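Local coordinates for protein lamina-associated polypeptide 2 isoforms alpha/zeta (Mus musculus, PDB 2V0X) that belongs to the nuclear lamina, probably linking lamin A with chromosomes, and forms dimers through its C-terminal coiled-coil domain, at residues Trp47-Ile50 with Asp51-Leu54; Leu121-Ala124 with Ala125-Phe129; Thr162-Ala165 with Ala166-Leu169; Lys200-Pro203 with Ala204-Asn207. The protein carries 2 engineered substitutions. One frame throughout, in Å; residues are numbered along the deposited sequence.

Contact 1 (Trp47-Ile50 with Asp51-Leu54); sequences WQQI and DRQL
Gln49 folds its side chain over the turn that follows it, and its amide meets the backbone of Asp51. The chain bends at chi2 (-79°), which brings NE2 to 2.8 Å from Asp51 O. This hydrogen bond is not straight, and the nitrogen comes from above the carbonyl plane. Gln49 OE1 also lies 2.8 Å from Asp51 O, an unfavourable pairing of two acceptors, and the grip of the amide should be read with caution. OE1 further touches Arg52 CB at 3.4 Å. The amide and guanidinium planes stand almost perpendicular, 89° apart. Arg52 kinks at chi3 (39°), and its guanidinium comes to lie with one face against the backbone carbonyl of Gln49. NH2 is 2.9 Å from Gln49 O, yet the angle is too poor for a hydrogen bond; the charge instead finds a mate in Glu46, through NH1. At the bend, Arg52 N makes a weak bond of 3.3 Å to Ile50 O, consistent with an inverse gamma turn centred on Asp51. On this looser, outer side the side chains of Gln49 and Asp51 are exposed and that of Arg52 partly so. The inner side is different: Ile50 is buried, and its side chain packs on Met189 of helix 152-196 and on Phe214. Trp47, also buried, lies against Met184 of the same helix and Tyr114 of the second subunit. The loop thus leaves helix 35-46 across helix 152-196, while Asp51 reaches a salt bridge with Arg112 of helix 100-146.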
ATOM      1  N   TRP B  47     -13.185  -3.889   5.441  1.00 33.94           N
ATOM      2  CA  TRP B  47     -14.158  -3.773   4.365  1.00 30.86           C
ATOM      3  C   TRP B  47     -15.616  -3.693   4.800  1.00 34.34           C
ATOM      4  O   TRP B  47     -16.495  -3.469   3.970  1.00 37.03           O
ATOM      5  CB  TRP B  47     -13.954  -4.896   3.362  1.00 28.04           C
ATOM      6  CG  TRP B  47     -12.728  -4.718   2.539  1.00 27.44           C
ATOM      7  CD1 TRP B  47     -11.833  -3.667   2.598  1.00 27.52           C
ATOM      8  CD2 TRP B  47     -12.256  -5.587   1.503  1.00 27.08           C
ATOM      9  NE1 TRP B  47     -10.841  -3.840   1.660  1.00 27.64           N
ATOM     10  CE2 TRP B  47     -11.074  -5.007   0.974  1.00 27.74           C
ATOM     11  CE3 TRP B  47     -12.720  -6.797   0.961  1.00 25.96           C
ATOM     12  CZ2 TRP B  47     -10.349  -5.602  -0.068  1.00 28.31           C
ATOM     13  CZ3 TRP B  47     -12.000  -7.385  -0.083  1.00 25.91           C
ATOM     14  CH2 TRP B  47     -10.827  -6.789  -0.585  1.00 26.58           C
ATOM     15  N   GLN B  48     -15.872  -3.859   6.095  1.00 37.26           N
ATOM     16  CA  GLN B  48     -17.235  -3.801   6.603  1.00 41.35           C
ATOM     17  C   GLN B  48     -17.733  -2.360   6.603  1.00 42.25           C
ATOM     18  O   GLN B  48     -18.934  -2.107   6.566  1.00 43.17           O
ATOM     19  CB  GLN B  48     -17.322  -4.395   8.016  1.00 54.01           C
ATOM     20  CG  GLN B  48     -16.992  -5.884   8.101  1.00 61.51           C
ATOM     21  CD  GLN B  48     -17.883  -6.743   7.217  1.00 68.10           C
ATOM     22  OE1 GLN B  48     -19.106  -6.724   7.346  1.00 68.45           O
ATOM     23  NE2 GLN B  48     -17.271  -7.505   6.318  1.00 70.67           N
ATOM     24  N   GLN B  49     -16.797  -1.422   6.580  1.00 41.97           N
ATOM     25  CA  GLN B  49     -17.127  -0.001   6.578  1.00 41.49           C
ATOM     26  C   GLN B  49     -16.030   0.658   5.735  1.00 39.44           C
ATOM     27  O   GLN B  49     -15.016   1.071   6.273  1.00 40.56           O
ATOM     28  CB  GLN B  49     -17.094   0.506   8.026  1.00 48.20           C
ATOM     29  CG  GLN B  49     -18.189   1.494   8.400  1.00 64.14           C
ATOM     30  CD  GLN B  49     -17.903   2.897   7.927  1.00 87.68           C
ATOM     31  OE1 GLN B  49     -17.299   3.692   8.645  1.00 89.08           O
ATOM     32  NE2 GLN B  49     -18.347   3.218   6.720  1.00106.97           N
ATOM     33  N   ILE B  50     -16.219   0.723   4.415  1.00 35.97           N
ATOM     34  CA  ILE B  50     -15.186   1.296   3.544  1.00 37.35           C
ATOM     35  C   ILE B  50     -15.061   2.813   3.611  1.00 42.45           C
ATOM     36  O   ILE B  50     -14.021   3.359   3.251  1.00 43.70           O
ATOM     37  CB  ILE B  50     -15.323   0.854   2.061  1.00 34.79           C
ATOM     38  CG1 ILE B  50     -16.641   1.355   1.453  1.00 39.70           C
ATOM     39  CG2 ILE B  50     -15.198  -0.656   1.953  1.00 32.01           C
ATOM     40  CD1 ILE B  50     -16.799   1.004  -0.027  1.00 36.60           C
ATOM     41  N   ASP B  51     -16.122   3.482   4.062  1.00 45.92           N
ATOM     42  CA  ASP B  51     -16.133   4.939   4.192  1.00 46.09           C
ATOM     43  C   ASP B  51     -15.772   5.247   5.645  1.00 44.92           C
ATOM     44  O   ASP B  51     -16.659   5.394   6.495  1.00 41.63           O
ATOM     45  CB  ASP B  51     -17.533   5.491   3.861  1.00 48.57           C
ATOM     46  CG  ASP B  51     -17.572   7.014   3.759  1.00 55.04           C
ATOM     47  OD1 ASP B  51     -18.672   7.557   3.520  1.00 64.63           O
ATOM     48  OD2 ASP B  51     -16.527   7.679   3.895  1.00 46.75           O
ATOM     49  N   ARG B  52     -14.477   5.322   5.922  1.00 48.02           N
ATOM     50  CA  ARG B  52     -13.993   5.586   7.275  1.00 51.79           C
ATOM     51  C   ARG B  52     -12.583   6.177   7.273  1.00 50.02           C
ATOM     52  O   ARG B  52     -11.796   5.956   6.353  1.00 50.62           O
ATOM     53  CB  ARG B  52     -14.044   4.296   8.117  1.00 60.07           C
ATOM     54  CG  ARG B  52     -13.081   4.244   9.309  1.00 70.33           C
ATOM     55  CD  ARG B  52     -13.475   3.193  10.352  1.00 66.48           C
ATOM     56  NE  ARG B  52     -13.983   1.948   9.769  1.00 61.52           N
ATOM     57  CZ  ARG B  52     -13.250   1.057   9.106  1.00 57.71           C
ATOM     58  NH1 ARG B  52     -11.946   1.251   8.919  1.00 45.11           N
ATOM     59  NH2 ARG B  52     -13.826  -0.045   8.634  1.00 61.20           N
ATOM     60  N   GLN B  53     -12.302   6.972   8.294  1.00 48.93           N
ATOM     61  CA  GLN B  53     -11.013   7.625   8.459  1.00 48.90           C
ATOM     62  C   GLN B  53      -9.918   6.582   8.665  1.00 47.69           C
ATOM     63  O   GLN B  53     -10.136   5.562   9.316  1.00 49.73           O
ATOM     64  CB  GLN B  53     -11.085   8.562   9.663  1.00 50.90           C
ATOM     65  CG  GLN B  53      -9.956   9.543   9.784  1.00 56.72           C
ATOM     66  CD  GLN B  53     -10.307  10.681  10.714  1.00 59.83           C
ATOM     67  OE1 GLN B  53     -10.362  11.842  10.300  1.00 64.46           O
ATOM     68  NE2 GLN B  53     -10.597  10.353  11.964  1.00 64.99           N
ATOM     69  N   LEU B  54      -8.737   6.862   8.135  1.00 43.89           N
ATOM     70  CA  LEU B  54      -7.605   5.953   8.242  1.00 43.63           C
ATOM     71  C   LEU B  54      -6.859   6.000   9.574  1.00 41.41           C
ATOM     72  O   LEU B  54      -6.649   7.074  10.130  1.00 42.11           O
ATOM     73  CB  LEU B  54      -6.614   6.262   7.123  1.00 45.37           C
ATOM     74  CG  LEU B  54      -7.174   6.082   5.708  1.00 49.36           C
ATOM     75  CD1 LEU B  54      -6.186   6.583   4.684  1.00 50.80           C
ATOM     76  CD2 LEU B  54      -7.501   4.633   5.485  1.00 49.45           C
TER

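Contact 2 (Leu121-Ala124 with Ala125-Phe129); sequences LQIA and AHTAF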
ATOM      1  N   LEU B 121       3.912   3.001   3.170  1.00 22.56           N
ATOM      2  CA  LEU B 121       5.282   3.360   2.819  1.00 22.49           C
ATOM      3  C   LEU B 121       6.081   3.593   4.111  1.00 21.05           C
ATOM      4  O   LEU B 121       7.227   3.135   4.227  1.00 21.77           O
ATOM      5  CB  LEU B 121       5.264   4.623   1.954  1.00 25.02           C
ATOM      6  CG  LEU B 121       6.403   5.265   1.162  1.00 27.54           C
ATOM      7  CD1 LEU B 121       7.665   5.378   1.971  1.00 28.16           C
ATOM      8  CD2 LEU B 121       6.637   4.505  -0.103  1.00 33.77           C
ATOM      9  N   GLN B 122       5.494   4.301   5.081  1.00 20.85           N
ATOM     10  CA  GLN B 122       6.196   4.543   6.351  1.00 22.23           C
ATOM     11  C   GLN B 122       6.503   3.230   7.044  1.00 23.45           C
ATOM     12  O   GLN B 122       7.548   3.073   7.648  1.00 27.37           O
ATOM     13  CB  GLN B 122       5.368   5.403   7.322  1.00 18.04           C
ATOM     14  CG  GLN B 122       5.440   6.875   7.014  1.00 24.68           C
ATOM     15  CD  GLN B 122       4.601   7.688   7.974  1.00 29.30           C
ATOM     16  OE1 GLN B 122       4.819   7.667   9.192  1.00 36.27           O
ATOM     17  NE2 GLN B 122       3.630   8.393   7.438  1.00 34.93           N
ATOM     18  N   ILE B 123       5.540   2.329   7.033  1.00 22.85           N
ATOM     19  CA  ILE B 123       5.718   1.024   7.645  1.00 22.77           C
ATOM     20  C   ILE B 123       6.831   0.279   6.887  1.00 28.02           C
ATOM     21  O   ILE B 123       7.757  -0.247   7.500  1.00 33.99           O
ATOM     22  CB  ILE B 123       4.403   0.199   7.573  1.00 19.93           C
ATOM     23  CG1 ILE B 123       3.311   0.887   8.395  1.00 20.40           C
ATOM     24  CG2 ILE B 123       4.636  -1.226   8.112  1.00 17.96           C
ATOM     25  CD1 ILE B 123       1.895   0.271   8.210  1.00 19.96           C
ATOM     26  N   ALA B 124       6.759   0.270   5.555  1.00 28.70           N
ATOM     27  CA  ALA B 124       7.773  -0.432   4.750  1.00 28.01           C
ATOM     28  C   ALA B 124       9.167   0.073   5.035  1.00 28.48           C
ATOM     29  O   ALA B 124      10.116  -0.722   5.090  1.00 29.16           O
ATOM     30  CB  ALA B 124       7.473  -0.335   3.247  1.00 27.31           C
ATOM     31  N   ALA B 125       9.295   1.397   5.171  1.00 28.28           N
ATOM     32  CA  ALA B 125      10.578   2.030   5.476  1.00 28.59           C
ATOM     33  C   ALA B 125      11.141   1.454   6.773  1.00 31.29           C
ATOM     34  O   ALA B 125      12.331   1.157   6.870  1.00 35.81           O
ATOM     35  CB  ALA B 125      10.412   3.563   5.607  1.00 27.70           C
ATOM     36  N   HIS B 126      10.285   1.317   7.779  1.00 30.20           N
ATOM     37  CA  HIS B 126      10.727   0.758   9.052  1.00 29.10           C
ATOM     38  C   HIS B 126      11.090  -0.705   8.873  1.00 29.78           C
ATOM     39  O   HIS B 126      12.074  -1.174   9.426  1.00 32.47           O
ATOM     40  CB  HIS B 126       9.653   0.925  10.129  1.00 28.90           C
ATOM     41  CG  HIS B 126       9.660   2.279  10.755  1.00 30.10           C
ATOM     42  ND1 HIS B 126      10.275   2.535  11.965  1.00 31.22           N
ATOM     43  CD2 HIS B 126       9.202   3.472  10.307  1.00 30.08           C
ATOM     44  CE1 HIS B 126      10.202   3.829  12.230  1.00 30.58           C
ATOM     45  NE2 HIS B 126       9.555   4.417  11.241  1.00 30.28           N
ATOM     46  N   THR B 127      10.318  -1.408   8.055  1.00 30.72           N
ATOM     47  CA  THR B 127      10.577  -2.819   7.793  1.00 31.38           C
ATOM     48  C   THR B 127      11.964  -3.008   7.155  1.00 30.82           C
ATOM     49  O   THR B 127      12.686  -3.921   7.545  1.00 32.10           O
ATOM     50  CB  THR B 127       9.465  -3.444   6.914  1.00 35.00           C
ATOM     51  OG1 THR B 127       8.227  -3.397   7.633  1.00 30.86           O
ATOM     52  CG2 THR B 127       9.763  -4.907   6.605  1.00 48.74           C
ATOM     53  N   ALA B 128      12.352  -2.134   6.220  1.00 26.52           N
ATOM     54  CA  ALA B 128      13.663  -2.259   5.592  1.00 25.26           C
ATOM     55  C   ALA B 128      14.751  -2.074   6.655  1.00 28.48           C
ATOM     56  O   ALA B 128      15.666  -2.896   6.759  1.00 31.09           O
ATOM     57  CB  ALA B 128      13.834  -1.239   4.440  1.00 24.78           C
ATOM     58  N   PHE B 129      14.589  -1.051   7.498  1.00 30.87           N
ATOM     59  CA  PHE B 129      15.538  -0.780   8.567  1.00 30.64           C
ATOM     60  C   PHE B 129      15.699  -1.981   9.506  1.00 28.61           C
ATOM     61  O   PHE B 129      16.806  -2.405   9.789  1.00 30.99           O
ATOM     62  CB  PHE B 129      15.116   0.447   9.383  1.00 32.54           C
ATOM     63  CG  PHE B 129      15.934   0.643  10.629  1.00 36.46           C
ATOM     64  CD1 PHE B 129      17.233   1.117  10.550  1.00 38.32           C
ATOM     65  CD2 PHE B 129      15.423   0.285  11.876  1.00 39.67           C
ATOM     66  CE1 PHE B 129      18.022   1.227  11.697  1.00 41.56           C
ATOM     67  CE2 PHE B 129      16.195   0.388  13.031  1.00 40.98           C
ATOM     68  CZ  PHE B 129      17.498   0.858  12.944  1.00 42.35           C
TER
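His126 stands one turn beyond Gln122, whose backbone oxygen it meets twice, through its main chain and along its ring edge. From the backbone outward, CB rests 3.4 Å from Ile123 O. The side chain leaves with CG anti to the carbonyl carbon (chi1 -82°), which carries the ring back over the preceding turn; CG is 3.8 Å from Gln122 O, and CD2 closes to 3.2 Å with that oxygen near the ring plane. At the tip, NE2 is hydrogen-bonded to Pro62 O, and Phe33 of the second subunit stacks on the ring. Thr127 supplies a second local tie. Ile123 O accepts from Thr127 N at 2.9 Å and also from Thr127 OG1 at 3.2 Å, the hydroxyl arriving from above the carbonyl plane. A valine in place of Thr127 has no hydroxyl, and Ile123 O would probably be left with the backbone N-H alone of these two donors. The segment lies in the middle of helix 100-146, where Thr127 packs on Ala172 of helix 152-196, while Ala125 packs on Ile39 and Ala128 on Ala173, both of the second subunit.

Contact 3 (Thr162-Ala165 with Ala166-Leu169); sequences TYDA and ASYL
The Ser167 hydroxyl turns back to the backbone oxygen of Asp164, one turn earlier. It sits between its own backbone N and carbonyl carbon (chi1 48°), a rotation that swings OG along the helix to within 2.7 Å of Asp164 O. That oxygen also takes the backbone bond from Tyr168 N at 2.9 Å, and two donors therefore grip it. The CB bond of Asp164 points away from the following turn, and its OD2 remains 3.9 Å from Ser167 OG, too long to be claimed as a bond. Replaced by an alanine, Ser167 would lose its hydroxyl, and Asp164 O would probably keep only the Tyr168 N-H of the two donors. Tyr168 and Leu169 share Ala165 O from different directions. Tyr168 CB touches it at 3.3 Å, while the ring runs on away from Asp164 and ends far from it. Leu169 folds back on the same oxygen, with CG at 3.2 Å and CD1 at 3.4 Å, beside the bond made by its own N. Serine bonding to the carbonyl three residues earlier is a familiar helix feature. Leu169 packs on Leu169 of the second subunit, consistent with helix 152-196 forming part of the coiled-coil interface of the dimer.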
ATOM      1  N   THR B 162      17.261 -10.702  17.717  1.00 31.23           N
ATOM      2  CA  THR B 162      16.798 -11.028  16.368  1.00 28.82           C
ATOM      3  C   THR B 162      15.386 -11.609  16.417  1.00 30.41           C
ATOM      4  O   THR B 162      14.588 -11.421  15.492  1.00 29.82           O
ATOM      5  CB  THR B 162      17.746 -12.024  15.642  1.00 28.77           C
ATOM      6  OG1 THR B 162      17.714 -13.304  16.288  1.00 39.94           O
ATOM      7  CG2 THR B 162      19.167 -11.483  15.643  1.00 23.80           C
ATOM      8  N   TYR B 163      15.092 -12.321  17.500  1.00 31.25           N
ATOM      9  CA  TYR B 163      13.782 -12.932  17.695  1.00 32.29           C
ATOM     10  C   TYR B 163      12.696 -11.832  17.781  1.00 34.43           C
ATOM     11  O   TYR B 163      11.622 -11.948  17.181  1.00 38.48           O
ATOM     12  CB  TYR B 163      13.797 -13.772  18.978  1.00 33.49           C
ATOM     13  CG  TYR B 163      12.550 -14.592  19.186  1.00 36.14           C
ATOM     14  CD1 TYR B 163      12.381 -15.810  18.532  1.00 38.57           C
ATOM     15  CD2 TYR B 163      11.536 -14.151  20.029  1.00 38.04           C
ATOM     16  CE1 TYR B 163      11.237 -16.570  18.705  1.00 42.34           C
ATOM     17  CE2 TYR B 163      10.378 -14.908  20.210  1.00 43.21           C
ATOM     18  CZ  TYR B 163      10.239 -16.118  19.542  1.00 44.57           C
ATOM     19  OH  TYR B 163       9.097 -16.870  19.702  1.00 50.20           O
ATOM     20  N   ASP B 164      12.999 -10.774  18.526  1.00 32.15           N
ATOM     21  CA  ASP B 164      12.100  -9.641  18.696  1.00 32.18           C
ATOM     22  C   ASP B 164      11.915  -8.919  17.354  1.00 30.19           C
ATOM     23  O   ASP B 164      10.796  -8.637  16.938  1.00 31.54           O
ATOM     24  CB  ASP B 164      12.665  -8.665  19.740  1.00 40.20           C
ATOM     25  CG  ASP B 164      11.759  -7.469  19.974  1.00 50.56           C
ATOM     26  OD1 ASP B 164      12.253  -6.322  19.906  1.00 46.72           O
ATOM     27  OD2 ASP B 164      10.556  -7.680  20.231  1.00 61.25           O
ATOM     28  N   ALA B 165      13.018  -8.643  16.678  1.00 27.94           N
ATOM     29  CA  ALA B 165      12.964  -7.996  15.367  1.00 28.86           C
ATOM     30  C   ALA B 165      12.059  -8.789  14.399  1.00 32.03           C
ATOM     31  O   ALA B 165      11.297  -8.192  13.628  1.00 35.71           O
ATOM     32  CB  ALA B 165      14.376  -7.841  14.792  1.00 27.48           C
ATOM     33  N   ALA B 166      12.109 -10.123  14.467  1.00 30.61           N
ATOM     34  CA  ALA B 166      11.279 -10.965  13.591  1.00 27.28           C
ATOM     35  C   ALA B 166       9.799 -10.821  13.931  1.00 30.10           C
ATOM     36  O   ALA B 166       8.961 -10.773  13.032  1.00 34.13           O
ATOM     37  CB  ALA B 166      11.703 -12.450  13.656  1.00 25.21           C
ATOM     38  N   SER B 167       9.466 -10.731  15.216  1.00 30.47           N
ATOM     39  CA  SER B 167       8.061 -10.565  15.575  1.00 31.27           C
ATOM     40  C   SER B 167       7.609  -9.146  15.184  1.00 29.50           C
ATOM     41  O   SER B 167       6.477  -8.949  14.774  1.00 31.75           O
ATOM     42  CB  SER B 167       7.822 -10.831  17.062  1.00 30.92           C
ATOM     43  OG  SER B 167       8.767 -10.134  17.833  1.00 46.39           O
ATOM     44  N   TYR B 168       8.517  -8.181  15.277  1.00 26.01           N
ATOM     45  CA  TYR B 168       8.223  -6.800  14.897  1.00 28.00           C
ATOM     46  C   TYR B 168       7.852  -6.815  13.410  1.00 29.66           C
ATOM     47  O   TYR B 168       6.862  -6.216  12.992  1.00 30.94           O
ATOM     48  CB  TYR B 168       9.460  -5.921  15.102  1.00 30.89           C
ATOM     49  CG  TYR B 168       9.313  -4.506  14.572  1.00 32.94           C
ATOM     50  CD1 TYR B 168       8.953  -3.450  15.414  1.00 34.30           C
ATOM     51  CD2 TYR B 168       9.537  -4.222  13.231  1.00 33.08           C
ATOM     52  CE1 TYR B 168       8.826  -2.146  14.917  1.00 35.19           C
ATOM     53  CE2 TYR B 168       9.410  -2.942  12.734  1.00 34.27           C
ATOM     54  CZ  TYR B 168       9.062  -1.908  13.571  1.00 39.41           C
ATOM     55  OH  TYR B 168       8.994  -0.638  13.048  1.00 46.90           O
ATOM     56  N   LEU B 169       8.639  -7.546  12.627  1.00 31.36           N
ATOM     57  CA  LEU B 169       8.414  -7.660  11.194  1.00 32.44           C
ATOM     58  C   LEU B 169       7.060  -8.292  10.861  1.00 35.10           C
ATOM     59  O   LEU B 169       6.402  -7.869   9.922  1.00 36.41           O
ATOM     60  CB  LEU B 169       9.551  -8.434  10.546  1.00 31.68           C
ATOM     61  CG  LEU B 169      10.873  -7.675  10.548  1.00 33.73           C
ATOM     62  CD1 LEU B 169      12.024  -8.620  10.302  1.00 34.06           C
ATOM     63  CD2 LEU B 169      10.852  -6.554   9.520  1.00 33.58           C
TER

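Contact 4 (Lys200-Pro203 with Ala204-Asn207); sequences KISP and ASKN
Ile201 lays its side chain across the stem of Lys206, the two running at a slant to each other. CG1 touches Lys206 CG at 3.7 Å, and CD1 reaches on to Ser205 CB at 4.0 Å. Lys206 is extended beyond CG, and its CE passes 3.6 Å from Ile201 O; NZ then makes weak hydrogen bonds to Leu196 O and Lys197 O, at the end of the preceding helix and just past it. Between these two residues the chain turns into helix 203-211, with Ser202 as its N-cap. The serine hydroxyl, placed between its own backbone N and carbonyl carbon (chi1 68°), takes a weak capping bond of 3.4 Å from Ser205 N and, separately, a hydrogen bond of 2.9 Å from Ser205 OG. Ile201 just before the cap and Lys206 four residues after it occupy the positions of a hydrophobic staple, here with the aliphatic part of a lysine as one member. Pro203 opens the helix at a first-turn position, where proline's lack of an N-H loses no helical hydrogen bond. Regular bonding starts with Lys206 N to Ser202 O at 3.2 Å and Asn207 N to Pro203 O at 3.0 Å. Ser202, Pro203 and Asn207 are exposed, whereas Ile201 also packs on Phe84 of the second subunit.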
ATOM      1  N   LYS B 200     -29.538   4.474 -13.952  1.00 56.68           N
ATOM      2  CA  LYS B 200     -30.970   4.750 -13.886  1.00 53.88           C
ATOM      3  C   LYS B 200     -31.728   3.989 -12.800  1.00 49.39           C
ATOM      4  O   LYS B 200     -32.585   3.146 -13.093  1.00 50.19           O
ATOM      5  CB  LYS B 200     -31.602   4.504 -15.259  1.00 58.16           C
ATOM      6  CG  LYS B 200     -31.043   5.398 -16.362  1.00 59.04           C
ATOM      7  CD  LYS B 200     -31.579   5.009 -17.740  1.00 66.41           C
ATOM      8  CE  LYS B 200     -30.988   3.691 -18.234  1.00 78.59           C
ATOM      9  NZ  LYS B 200     -29.515   3.785 -18.472  1.00 80.79           N
ATOM     10  N   ILE B 201     -31.392   4.265 -11.546  1.00 44.02           N
ATOM     11  CA  ILE B 201     -32.059   3.637 -10.423  1.00 42.84           C
ATOM     12  C   ILE B 201     -32.340   4.730  -9.419  1.00 43.81           C
ATOM     13  O   ILE B 201     -31.747   5.808  -9.489  1.00 45.97           O
ATOM     14  CB  ILE B 201     -31.230   2.488  -9.755  1.00 41.77           C
ATOM     15  CG1 ILE B 201     -29.890   2.998  -9.224  1.00 48.35           C
ATOM     16  CG2 ILE B 201     -31.043   1.335 -10.727  1.00 40.20           C
ATOM     17  CD1 ILE B 201     -29.148   1.970  -8.384  1.00 50.36           C
ATOM     18  N   SER B 202     -33.254   4.450  -8.498  1.00 43.52           N
ATOM     19  CA  SER B 202     -33.648   5.412  -7.485  1.00 47.03           C
ATOM     20  C   SER B 202     -32.508   5.791  -6.553  1.00 49.74           C
ATOM     21  O   SER B 202     -31.543   5.032  -6.383  1.00 53.04           O
ATOM     22  CB  SER B 202     -34.801   4.852  -6.642  1.00 54.37           C
ATOM     23  OG  SER B 202     -34.369   3.760  -5.849  1.00 61.93           O
ATOM     24  N   PRO B 203     -32.615   6.970  -5.923  1.00 48.58           N
ATOM     25  CA  PRO B 203     -31.604   7.464  -4.987  1.00 46.52           C
ATOM     26  C   PRO B 203     -31.449   6.580  -3.751  1.00 43.15           C
ATOM     27  O   PRO B 203     -30.340   6.414  -3.242  1.00 42.79           O
ATOM     28  CB  PRO B 203     -32.116   8.868  -4.628  1.00 47.23           C
ATOM     29  CG  PRO B 203     -33.573   8.856  -5.038  1.00 48.29           C
ATOM     30  CD  PRO B 203     -33.543   8.054  -6.292  1.00 48.55           C
ATOM     31  N   ALA B 204     -32.548   5.996  -3.285  1.00 42.84           N
ATOM     32  CA  ALA B 204     -32.516   5.135  -2.101  1.00 44.55           C
ATOM     33  C   ALA B 204     -31.710   3.862  -2.367  1.00 45.00           C
ATOM     34  O   ALA B 204     -30.955   3.400  -1.513  1.00 48.12           O
ATOM     35  CB  ALA B 204     -33.936   4.786  -1.647  1.00 44.40           C
ATOM     36  N   SER B 205     -31.871   3.308  -3.561  1.00 41.79           N
ATOM     37  CA  SER B 205     -31.143   2.112  -3.945  1.00 42.70           C
ATOM     38  C   SER B 205     -29.640   2.417  -4.051  1.00 45.32           C
ATOM     39  O   SER B 205     -28.808   1.602  -3.642  1.00 47.98           O
ATOM     40  CB  SER B 205     -31.671   1.607  -5.276  1.00 40.70           C
ATOM     41  OG  SER B 205     -33.038   1.295  -5.158  1.00 47.81           O
ATOM     42  N   LYS B 206     -29.315   3.605  -4.569  1.00 42.39           N
ATOM     43  CA  LYS B 206     -27.941   4.060  -4.744  1.00 40.07           C
ATOM     44  C   LYS B 206     -27.264   4.242  -3.400  1.00 40.27           C
ATOM     45  O   LYS B 206     -26.066   3.973  -3.251  1.00 42.19           O
ATOM     46  CB  LYS B 206     -27.904   5.408  -5.483  1.00 42.91           C
ATOM     47  CG  LYS B 206     -28.238   5.350  -6.957  1.00 29.93           C
ATOM     48  CD  LYS B 206     -28.120   6.740  -7.592  1.00 27.46           C
ATOM     49  CE  LYS B 206     -28.272   6.666  -9.097  1.00 29.78           C
ATOM     50  NZ  LYS B 206     -27.913   7.945  -9.761  1.00 39.95           N
ATOM     51  N   ASN B 207     -28.012   4.770  -2.439  1.00 37.90           N
ATOM     52  CA  ASN B 207     -27.471   4.992  -1.114  1.00 38.62           C
ATOM     53  C   ASN B 207     -27.123   3.637  -0.504  1.00 43.91           C
ATOM     54  O   ASN B 207     -26.017   3.439  -0.013  1.00 45.58           O
ATOM     55  CB  ASN B 207     -28.486   5.725  -0.228  1.00 38.39           C
ATOM     56  CG  ASN B 207     -28.748   7.163  -0.680  1.00 48.18           C
ATOM     57  OD1 ASN B 207     -29.675   7.810  -0.197  1.00 58.54           O
ATOM     58  ND2 ASN B 207     -27.926   7.670  -1.590  1.00 45.71           N
TER

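Overall arrangement
Contact 2 is buried; contact 3, on the next long helix, is only partly so. The two touch each other: His126 CB lies 3.4 Å from Tyr168 OH, and Thr127 CG2 lies 3.5 Å from Leu169 CD2. Both use a hydroxyl folded back onto the helix backbone. All four contacts touch the second subunit, contacts 2 and 3 through more residues than the others. Contact 1 and contact 4 lie off the long helices. The first is a loop with a polar outer side and a buried inner one; the other is a surface helix start with a serine cap. Contact 4 is farthest from contact 3, their centres about 50 Å apart on opposite sides of the chain's centre.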